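Local coordinates for putative NADH-depentdent flavin oxidoreductase (Cupriavidus metallidurans, PDB 5OCS), which probably acts as an FMN-dependent ene-reductase of the Old Yellow Enzyme family, oxidising a reduced nicotinamide cofactor, at residues D[134-139]-D[193-198]; D[183-188]-D[209-214]; D[189-194]-D[205-210]. All blocks are in the same frame, centred on the assembly; numbering follows the deposited sequence.

Contact 1. Residues D[134-139]-D[193-198]; sequences SAVPHA and ANHRTD
Ser134 reaches across to the backbone of His195, and the one direct hydrogen bond between the loops 134-139 and 193-198 runs through its hydroxyl. Traced outward, Ser134 CB first lies 3.5 Å from Ala193 O. At the tip, OG accepts from His195 N at 2.8 Å, with a moderately bent N-H...O angle of 149°. The torsion explains this reach: OG stands opposite the carbonyl carbon and beside the serine's own N (chi1 -57°), a rotation that turns the hydroxyl to the neighbouring loop. The aliphatic start of two further side chains borders the same hydroxyl, His195 CB and Arg196 CG each lying 3.7 Å from Ser134 OG. A water adds a second link by accepting from Ser134 N and donating to Ala193 O at 2.8 Å, so the serine is joined to the other loop by both its side chain and its backbone.

Farther along, Val136 CG2 comes up obliquely to the His195 ring, 3.7 Å from ND1, and the two side chains cross at about a right angle. The receiving loop is shaped from within by an Asx turn: Asn194 OD1 accepts from Arg196 N at 2.9 Å. Asn194 ND2 in turn donates to Phe188 O and Tyr200 O. Arg196 grips Asp198 side-on, NE to OD1 and NH2 to OD2 (2.8 Å), while its NH1 donates to Pro133 O and Leu148 O. Asp198 OD2 also pairs with Lys150, so its charge is shared between two cations. The whole is a loop-to-loop contact of a TIM barrel, joining the excursions that follow the third and fourth barrel strands.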
loop_
_atom_site.group_PDB
_atom_site.type_symbol
_atom_site.label_atom_id
_atom_site.label_comp_id
_atom_site.label_asym_id
_atom_site.label_seq_id
_atom_site.Cartn_x
_atom_site.Cartn_y
_atom_site.Cartn_z
ATOM N N SER D 134 -12.322 -38.871 -2.804
ATOM C CA SER D 134 -13.582 -39.628 -2.897
ATOM C C SER D 134 -14.756 -38.743 -3.324
ATOM O O SER D 134 -14.743 -37.513 -3.100
ATOM C CB SER D 134 -13.923 -40.253 -1.539
ATOM O OG SER D 134 -12.882 -41.110 -1.024
ATOM N N ALA D 135 -15.818 -39.392 -3.860
ATOM C CA ALA D 135 -17.014 -38.737 -4.439
ATOM C C ALA D 135 -18.046 -38.289 -3.355
ATOM O O ALA D 135 -19.226 -38.692 -3.349
ATOM C CB ALA D 135 -17.655 -39.676 -5.498
ATOM N N VAL D 136 -17.588 -37.436 -2.451
ATOM C CA VAL D 136 -18.343 -37.016 -1.287
ATOM C C VAL D 136 -18.232 -35.509 -1.268
ATOM O O VAL D 136 -17.138 -34.979 -1.271
ATOM C CB VAL D 136 -17.783 -37.578 0.044
ATOM C CG1 VAL D 136 -18.777 -37.325 1.182
ATOM C CG2 VAL D 136 -17.488 -39.067 -0.078
ATOM N N PRO D 137 -19.365 -34.807 -1.294
ATOM C CA PRO D 137 -19.332 -33.341 -1.277
ATOM C C PRO D 137 -18.985 -32.796 0.084
ATOM O O PRO D 137 -19.172 -33.482 1.091
ATOM C CB PRO D 137 -20.751 -32.966 -1.688
ATOM C CG PRO D 137 -21.558 -34.097 -1.117
ATOM C CD PRO D 137 -20.738 -35.318 -1.297
ATOM N N HIS D 138 -18.440 -31.577 0.104
ATOM C CA HIS D 138 -18.079 -30.917 1.357
ATOM C C HIS D 138 -19.318 -30.718 2.240
ATOM O O HIS D 138 -19.233 -30.852 3.463
ATOM C CB HIS D 138 -17.427 -29.554 1.072
ATOM C CG HIS D 138 -17.175 -28.749 2.294
ATOM N ND1 HIS D 138 -17.849 -27.573 2.563
ATOM C CD2 HIS D 138 -16.328 -28.944 3.327
ATOM C CE1 HIS D 138 -17.426 -27.079 3.711
ATOM N NE2 HIS D 138 -16.518 -27.902 4.204
ATOM N N ALA D 139 -20.442 -30.408 1.584
ATOM C CA ALA D 139 -21.739 -30.185 2.253
ATOM C C ALA D 139 -22.821 -30.921 1.496
ATOM O O ALA D 139 -22.768 -31.052 0.273
ATOM C CB ALA D 139 -22.070 -28.694 2.294
ATOM N N ALA D 193 -13.237 -36.758 4.417
ATOM C CA ALA D 193 -13.306 -36.643 2.961
ATOM C C ALA D 193 -12.764 -37.858 2.225
ATOM O O ALA D 193 -13.199 -38.133 1.116
ATOM C CB ALA D 193 -12.586 -35.388 2.492
ATOM N N ASN D 194 -11.849 -38.605 2.846
ATOM C CA ASN D 194 -11.143 -39.695 2.154
ATOM C C ASN D 194 -11.770 -41.030 2.603
ATOM O O ASN D 194 -11.551 -41.481 3.742
ATOM C CB ASN D 194 -9.661 -39.671 2.516
ATOM C CG ASN D 194 -8.865 -40.714 1.787
ATOM O OD1 ASN D 194 -9.427 -41.654 1.222
ATOM N ND2 ASN D 194 -7.537 -40.564 1.787
ATOM N N HIS D 195 -12.553 -41.606 1.705
ATOM C CA HIS D 195 -13.128 -42.934 1.894
ATOM C C HIS D 195 -12.547 -43.959 0.925
ATOM O O HIS D 195 -13.198 -44.989 0.640
ATOM C CB HIS D 195 -14.630 -42.875 1.721
ATOM C CG HIS D 195 -15.305 -42.013 2.731
ATOM N ND1 HIS D 195 -16.563 -41.502 2.538
ATOM C CD2 HIS D 195 -14.893 -41.559 3.944
ATOM C CE1 HIS D 195 -16.888 -40.744 3.572
ATOM N NE2 HIS D 195 -15.896 -40.764 4.440
ATOM N N ARG D 196 -11.324 -43.697 0.460
ATOM C CA ARG D 196 -10.672 -44.569 -0.480
ATOM C C ARG D 196 -10.322 -45.895 0.193
ATOM O O ARG D 196 -10.050 -45.936 1.384
ATOM C CB ARG D 196 -9.391 -43.930 -1.010
ATOM C CG ARG D 196 -9.591 -42.645 -1.794
ATOM C CD ARG D 196 -8.235 -42.127 -2.264
ATOM N NE ARG D 196 -7.740 -42.911 -3.400
ATOM C CZ ARG D 196 -8.091 -42.744 -4.668
ATOM N NH1 ARG D 196 -8.946 -41.805 -5.044
ATOM N NH2 ARG D 196 -7.559 -43.526 -5.590
ATOM N N THR D 197 -10.325 -46.964 -0.587
ATOM C CA THR D 197 -9.943 -48.269 -0.091
ATOM C C THR D 197 -8.632 -48.790 -0.661
ATOM O O THR D 197 -8.248 -49.915 -0.327
ATOM C CB THR D 197 -11.065 -49.297 -0.377
ATOM O OG1 THR D 197 -11.420 -49.265 -1.769
ATOM C CG2 THR D 197 -12.299 -48.988 0.507
ATOM N N ASP D 198 -7.950 -47.995 -1.494
ATOM C CA ASP D 198 -6.649 -48.369 -2.033
ATOM C C ASP D 198 -5.569 -47.865 -1.076
ATOM O O ASP D 198 -5.910 -47.498 0.055
ATOM C CB ASP D 198 -6.513 -47.871 -3.481
ATOM C CG ASP D 198 -6.461 -46.334 -3.593
ATOM O OD1 ASP D 198 -6.588 -45.609 -2.568
ATOM O OD2 ASP D 198 -6.366 -45.862 -4.732
HETATM O O HOH W 1 -13.151 -36.353 -1.034
#

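Contact 2. Residues D[183-188]-D[209-214]; sequences YLLHQF and RFPLEV
Leu185 and Pro211, with CA atoms 5.4 Å apart, mark the close passage of helix segments 184-188 and 209-214, whose axes approach to 8.8 Å and run roughly antiparallel at 143°. Both belong to the connection between the fourth and fifth strands of the TIM barrel, the shorter helix lying in the loop region and the longer one, 204-221, being the barrel helix itself. The interface is apolar and buried.

Its centre is an aromatic pair. The rings of Phe188 and Phe210 meet obliquely, with planes at 44°. Phe210 leads with one corner: its CD2 sits over the middle of a Phe188 face, 3.5 Å from Phe188 CE1. Phe210 CB adds a CH-pi contact over the face, 4.2 Å from the Phe188 ring centroid. With Phe210 CG anti to the backbone N (chi1 -178°), the ring extends to Leu184, whose CD2 meets its edge at CE2, 4.0 Å away. Val214 CG2 of the same helix lies over a face of the Phe210 ring, offset toward its rim, and Met153 of helix 150-169 touches both phenylalanines.

Pro211 fills the place beside this pair. Lacking an N-H, it leaves a kink where helix 204-221 has no bond back to the preceding turn. Its CD packs on Phe188 CB at 3.8 Å, and its ring slides past the Leu185 side chain in the opposite direction. The pyrrolidine also reaches the facing backbone, with Pro211 CG 3.6 Å from Leu185 O.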
loop_
_atom_site.group_PDB
_atom_site.type_symbol
_atom_site.label_atom_id
_atom_site.label_comp_id
_atom_site.label_asym_id
_atom_site.label_seq_id
_atom_site.Cartn_x
_atom_site.Cartn_y
_atom_site.Cartn_z
ATOM N N TYR D 183 -8.722 -28.174 1.692
ATOM C CA TYR D 183 -8.437 -28.282 0.278
ATOM C C TYR D 183 -7.906 -29.682 -0.083
ATOM O O TYR D 183 -7.954 -30.618 0.737
ATOM C CB TYR D 183 -7.534 -27.121 -0.195
ATOM C CG TYR D 183 -8.222 -25.774 -0.076
ATOM C CD1 TYR D 183 -9.540 -25.579 -0.553
ATOM C CD2 TYR D 183 -7.584 -24.699 0.511
ATOM C CE1 TYR D 183 -10.186 -24.356 -0.440
ATOM C CE2 TYR D 183 -8.196 -23.454 0.590
ATOM C CZ TYR D 183 -9.503 -23.284 0.130
ATOM O OH TYR D 183 -10.128 -22.055 0.227
ATOM N N LEU D 184 -7.400 -29.854 -1.296
ATOM C CA LEU D 184 -7.211 -31.208 -1.808
ATOM C C LEU D 184 -6.371 -32.118 -0.912
ATOM O O LEU D 184 -6.745 -33.289 -0.605
ATOM C CB LEU D 184 -6.609 -31.169 -3.217
ATOM C CG LEU D 184 -6.352 -32.554 -3.790
ATOM C CD1 LEU D 184 -7.669 -33.200 -4.133
ATOM C CD2 LEU D 184 -5.326 -32.563 -4.933
ATOM N N LEU D 185 -5.201 -31.621 -0.519
ATOM C CA LEU D 185 -4.318 -32.421 0.309
ATOM C C LEU D 185 -4.933 -32.771 1.664
ATOM O O LEU D 185 -4.858 -33.918 2.114
ATOM C CB LEU D 185 -2.965 -31.795 0.429
ATOM C CG LEU D 185 -1.995 -32.209 -0.645
ATOM C CD1 LEU D 185 -2.522 -32.196 -2.066
ATOM C CD2 LEU D 185 -0.713 -31.409 -0.551
ATOM N N HIS D 186 -5.618 -31.804 2.267
ATOM C CA HIS D 186 -6.305 -32.028 3.540
ATOM C C HIS D 186 -7.435 -33.109 3.365
ATOM O O HIS D 186 -7.659 -33.937 4.259
ATOM C CB HIS D 186 -6.850 -30.696 4.033
ATOM C CG HIS D 186 -7.360 -30.706 5.441
ATOM N ND1 HIS D 186 -7.665 -29.540 6.115
ATOM C CD2 HIS D 186 -7.623 -31.710 6.308
ATOM C CE1 HIS D 186 -8.100 -29.822 7.328
ATOM N NE2 HIS D 186 -8.088 -31.136 7.471
ATOM N N GLN D 187 -8.101 -33.091 2.206
ATOM C CA GLN D 187 -9.130 -34.067 1.879
ATOM C C GLN D 187 -8.539 -35.470 1.906
ATOM O O GLN D 187 -9.208 -36.376 2.360
ATOM C CB GLN D 187 -9.769 -33.807 0.522
ATOM C CG GLN D 187 -10.616 -32.550 0.521
ATOM C CD GLN D 187 -10.808 -31.915 -0.846
ATOM O OE1 GLN D 187 -10.929 -32.620 -1.852
ATOM N NE2 GLN D 187 -10.912 -30.567 -0.883
ATOM N N PHE D 188 -7.320 -35.648 1.403
ATOM C CA PHE D 188 -6.649 -36.935 1.480
ATOM C C PHE D 188 -6.291 -37.278 2.914
ATOM O O PHE D 188 -6.432 -38.450 3.325
ATOM C CB PHE D 188 -5.409 -37.011 0.595
ATOM C CG PHE D 188 -5.693 -37.427 -0.822
ATOM C CD1 PHE D 188 -6.064 -36.488 -1.780
ATOM C CD2 PHE D 188 -5.560 -38.752 -1.231
ATOM C CE1 PHE D 188 -6.286 -36.855 -3.093
ATOM C CE2 PHE D 188 -5.768 -39.116 -2.532
ATOM C CZ PHE D 188 -6.153 -38.181 -3.481
ATOM N N ARG D 209 0.066 -40.448 2.357
ATOM C CA ARG D 209 0.855 -40.874 1.221
ATOM C C ARG D 209 0.815 -39.881 0.056
ATOM O O ARG D 209 1.860 -39.501 -0.429
ATOM C CB ARG D 209 0.404 -42.262 0.710
ATOM C CG ARG D 209 1.355 -42.930 -0.309
ATOM C CD ARG D 209 0.896 -44.340 -0.717
ATOM N NE ARG D 209 0.566 -45.162 0.453
ATOM C CZ ARG D 209 1.464 -45.655 1.311
ATOM N NH1 ARG D 209 2.766 -45.457 1.137
ATOM N NH2 ARG D 209 1.066 -46.343 2.378
ATOM N N PHE D 210 -0.372 -39.485 -0.406
ATOM C CA PHE D 210 -0.439 -38.585 -1.560
ATOM C C PHE D 210 0.051 -37.171 -1.226
ATOM O O PHE D 210 0.878 -36.619 -1.999
ATOM C CB PHE D 210 -1.830 -38.566 -2.167
ATOM C CG PHE D 210 -1.958 -37.697 -3.406
ATOM C CD1 PHE D 210 -1.165 -37.937 -4.540
ATOM C CD2 PHE D 210 -2.803 -36.597 -3.420
ATOM C CE1 PHE D 210 -1.285 -37.154 -5.682
ATOM C CE2 PHE D 210 -2.935 -35.803 -4.576
ATOM C CZ PHE D 210 -2.172 -36.085 -5.704
ATOM N N PRO D 211 -0.396 -36.577 -0.084
ATOM C CA PRO D 211 0.217 -35.300 0.309
ATOM C C PRO D 211 1.770 -35.338 0.369
ATOM O O PRO D 211 2.447 -34.396 -0.084
ATOM C CB PRO D 211 -0.363 -35.045 1.706
ATOM C CG PRO D 211 -1.739 -35.633 1.577
ATOM C CD PRO D 211 -1.584 -36.867 0.747
ATOM N N LEU D 212 2.322 -36.435 0.908
ATOM C CA LEU D 212 3.775 -36.584 0.945
ATOM C C LEU D 212 4.380 -36.821 -0.437
ATOM O O LEU D 212 5.499 -36.336 -0.678
ATOM C CB LEU D 212 4.203 -37.636 1.975
ATOM C CG LEU D 212 3.930 -37.183 3.409
ATOM C CD1 LEU D 212 4.126 -38.337 4.380
ATOM C CD2 LEU D 212 4.766 -36.007 3.835
ATOM N N GLU D 213 3.680 -37.511 -1.339
ATOM C CA GLU D 213 4.136 -37.630 -2.759
ATOM C C GLU D 213 4.239 -36.256 -3.413
ATOM O O GLU D 213 5.196 -35.945 -4.134
ATOM C CB GLU D 213 3.230 -38.503 -3.605
ATOM C CG GLU D 213 3.369 -39.987 -3.248
ATOM C CD GLU D 213 2.365 -40.852 -3.922
ATOM O OE1 GLU D 213 1.501 -40.308 -4.648
ATOM O OE2 GLU D 213 2.444 -42.094 -3.737
ATOM N N VAL D 214 3.231 -35.429 -3.153
ATOM C CA VAL D 214 3.193 -34.092 -3.763
ATOM C C VAL D 214 4.331 -33.277 -3.206
ATOM O O VAL D 214 5.098 -32.653 -3.997
ATOM C CB VAL D 214 1.841 -33.388 -3.529
ATOM C CG1 VAL D 214 1.853 -31.949 -4.060
ATOM C CG2 VAL D 214 0.768 -34.171 -4.238
#

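Contact 3. Residues D[189-194]-D[205-210]; sequences LSPIAN and ENRMRF
The connection after the fourth strand of the TIM barrel turns back here on the start of its own barrel helix, with Leu189, Pro191 and Asn194 meeting Arg207 of helix 204-221. Arg207 carries most of the contact. Its NH1 donates to Leu189 O at 2.9 Å, nearly straight at 162° and almost in line with the carbonyl bond. The oxygen lies at the edge of the guanidinium, within its plane. Because Leu189 ends helix 184-189, a positive group at its carbonyl should be electrostatically favourable. Arg207 CD lies 3.4 Å from Leu189 O, and from there the bend at chi3 (-80°) turns NE and the guanidinium so that NH1 meets the oxygen.

Pro191 comes over a face of the same guanidinium: CG stands above it, displaced toward the rim, and CD is 3.4 Å from Arg207 NH1. Arg207 NE donates to Gly202 O, so the flat group is bonded at two nitrogens and covered on one face, which should restrict its rotation. Asn194 ND2, which donates to Phe188 O and Tyr200 O, merely packs against Arg207 CG at 3.8 Å, its amide plane almost perpendicular to the guanidinium.

On another side of the helix, Leu189 CD2 packs 4.0 Å from Met208 CG, and Leu250 of helix 244-256 touches both residues. Within the loop, Ser190 OG accepts from Ile192 N at 3.1 Å, an ST turn, and Ser190 O accepts from Asn194 N at 2.8 Å. The arrangement belongs to a long β-to-α connection of a TIM barrel, with an extra helix inserted before the barrel helix.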
loop_
_atom_site.group_PDB
_atom_site.type_symbol
_atom_site.label_atom_id
_atom_site.label_comp_id
_atom_site.label_asym_id
_atom_site.label_seq_id
_atom_site.Cartn_x
_atom_site.Cartn_y
_atom_site.Cartn_z
ATOM N N LEU D 189 -5.824 -36.290 3.678
ATOM C CA LEU D 189 -5.429 -36.522 5.056
ATOM C C LEU D 189 -6.603 -36.994 5.923
ATOM O O LEU D 189 -6.407 -37.753 6.864
ATOM C CB LEU D 189 -4.819 -35.292 5.710
ATOM C CG LEU D 189 -3.489 -34.857 5.067
ATOM C CD1 LEU D 189 -3.086 -33.505 5.593
ATOM C CD2 LEU D 189 -2.382 -35.858 5.332
ATOM N N SER D 190 -7.784 -36.475 5.624
ATOM C CA SER D 190 -8.938 -36.595 6.531
ATOM C C SER D 190 -9.849 -37.751 6.210
ATOM O O SER D 190 -10.390 -37.831 5.091
ATOM C CB SER D 190 -9.792 -35.308 6.541
ATOM O OG SER D 190 -10.908 -35.489 7.406
ATOM N N PRO D 191 -10.103 -38.622 7.201
ATOM C CA PRO D 191 -11.140 -39.657 6.997
ATOM C C PRO D 191 -12.553 -39.163 6.686
ATOM O O PRO D 191 -13.387 -39.933 6.223
ATOM C CB PRO D 191 -11.150 -40.387 8.340
ATOM C CG PRO D 191 -9.790 -40.251 8.825
ATOM C CD PRO D 191 -9.382 -38.839 8.468
ATOM N N ILE D 192 -12.837 -37.900 6.958
ATOM C CA ILE D 192 -14.119 -37.300 6.611
ATOM C C ILE D 192 -14.291 -37.174 5.120
ATOM O O ILE D 192 -15.353 -37.501 4.595
ATOM C CB ILE D 192 -14.272 -35.958 7.339
ATOM C CG1 ILE D 192 -14.453 -36.263 8.829
ATOM C CG2 ILE D 192 -15.429 -35.108 6.789
ATOM C CD1 ILE D 192 -14.085 -35.088 9.678
ATOM N N ALA D 193 -13.237 -36.758 4.417
ATOM C CA ALA D 193 -13.306 -36.643 2.961
ATOM C C ALA D 193 -12.764 -37.858 2.225
ATOM O O ALA D 193 -13.199 -38.133 1.116
ATOM C CB ALA D 193 -12.586 -35.388 2.492
ATOM N N ASN D 194 -11.849 -38.605 2.846
ATOM C CA ASN D 194 -11.143 -39.695 2.154
ATOM C C ASN D 194 -11.770 -41.030 2.603
ATOM O O ASN D 194 -11.551 -41.481 3.742
ATOM C CB ASN D 194 -9.661 -39.671 2.516
ATOM C CG ASN D 194 -8.865 -40.714 1.787
ATOM O OD1 ASN D 194 -9.427 -41.654 1.222
ATOM N ND2 ASN D 194 -7.537 -40.564 1.787
ATOM N N GLU D 205 -0.947 -43.741 7.568
ATOM C CA GLU D 205 0.129 -43.794 6.564
ATOM C C GLU D 205 -0.417 -43.690 5.156
ATOM O O GLU D 205 0.144 -42.965 4.320
ATOM C CB GLU D 205 0.995 -45.046 6.755
ATOM C CG GLU D 205 2.195 -45.095 5.833
ATOM C CD GLU D 205 2.931 -46.428 5.932
ATOM O OE1 GLU D 205 3.099 -46.911 7.077
ATOM O OE2 GLU D 205 3.324 -46.976 4.874
ATOM N N ASN D 206 -1.510 -44.377 4.863
ATOM C CA ASN D 206 -2.131 -44.284 3.542
ATOM C C ASN D 206 -2.684 -42.897 3.239
ATOM O O ASN D 206 -2.609 -42.424 2.106
ATOM C CB ASN D 206 -3.271 -45.277 3.391
ATOM C CG ASN D 206 -2.791 -46.715 3.224
ATOM O OD1 ASN D 206 -1.596 -47.008 3.290
ATOM N ND2 ASN D 206 -3.737 -47.620 3.026
ATOM N N ARG D 207 -3.256 -42.260 4.248
ATOM C CA ARG D 207 -3.837 -40.912 4.076
ATOM C C ARG D 207 -2.763 -39.832 3.860
ATOM O O ARG D 207 -3.005 -38.861 3.140
ATOM C CB ARG D 207 -4.733 -40.569 5.258
ATOM C CG ARG D 207 -6.031 -41.369 5.201
ATOM C CD ARG D 207 -6.985 -41.044 6.324
ATOM N NE ARG D 207 -6.630 -41.727 7.565
ATOM C CZ ARG D 207 -6.250 -41.150 8.702
ATOM N NH1 ARG D 207 -6.103 -39.830 8.798
ATOM N NH2 ARG D 207 -6.010 -41.902 9.792
ATOM N N MET D 208 -1.592 -40.015 4.450
ATOM C CA MET D 208 -0.499 -39.045 4.269
ATOM C C MET D 208 0.254 -39.283 2.972
ATOM O O MET D 208 1.047 -38.432 2.571
ATOM C CB MET D 208 0.481 -39.151 5.426
ATOM C CG MET D 208 -0.082 -38.768 6.772
ATOM S SD MET D 208 1.120 -38.633 8.097
ATOM C CE MET D 208 1.806 -40.300 8.108
ATOM N N ARG D 209 0.066 -40.448 2.357
ATOM C CA ARG D 209 0.855 -40.874 1.221
ATOM C C ARG D 209 0.815 -39.881 0.056
ATOM O O ARG D 209 1.860 -39.501 -0.429
ATOM C CB ARG D 209 0.404 -42.262 0.710
ATOM C CG ARG D 209 1.355 -42.930 -0.309
ATOM C CD ARG D 209 0.896 -44.340 -0.717
ATOM N NE ARG D 209 0.566 -45.162 0.453
ATOM C CZ ARG D 209 1.464 -45.655 1.311
ATOM N NH1 ARG D 209 2.766 -45.457 1.137
ATOM N NH2 ARG D 209 1.066 -46.343 2.378
ATOM N N PHE D 210 -0.372 -39.485 -0.406
ATOM C CA PHE D 210 -0.439 -38.585 -1.560
ATOM C C PHE D 210 0.051 -37.171 -1.226
ATOM O O PHE D 210 0.878 -36.619 -1.999
ATOM C CB PHE D 210 -1.830 -38.566 -2.167
ATOM C CG PHE D 210 -1.958 -37.697 -3.406
ATOM C CD1 PHE D 210 -1.165 -37.937 -4.540
ATOM C CD2 PHE D 210 -2.803 -36.597 -3.420
ATOM C CE1 PHE D 210 -1.285 -37.154 -5.682
ATOM C CE2 PHE D 210 -2.935 -35.803 -4.576
ATOM C CZ PHE D 210 -2.172 -36.085 -5.704
#

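From the N terminus, residues 134-139 come first, in the excursion after the third barrel strand; contact 1 joins them to 193-198 and closes the longest loop. Residues 183-188 fall inside that loop, yet their partner 209-214 lies beyond it, so contacts 1 and 2 cross. Contact 3, between 189-194 and 205-210, nests within contact 2 and closes the shortest loop, sharing Arg209 and Phe210 with it. Ala193 and Asn194 belong to both contacts 1 and 3. Asn194 also bonds to the end of helix 184-189 used in contact 2, so the third-strand excursion, helix 184-189 and helix 204-221 are tied together.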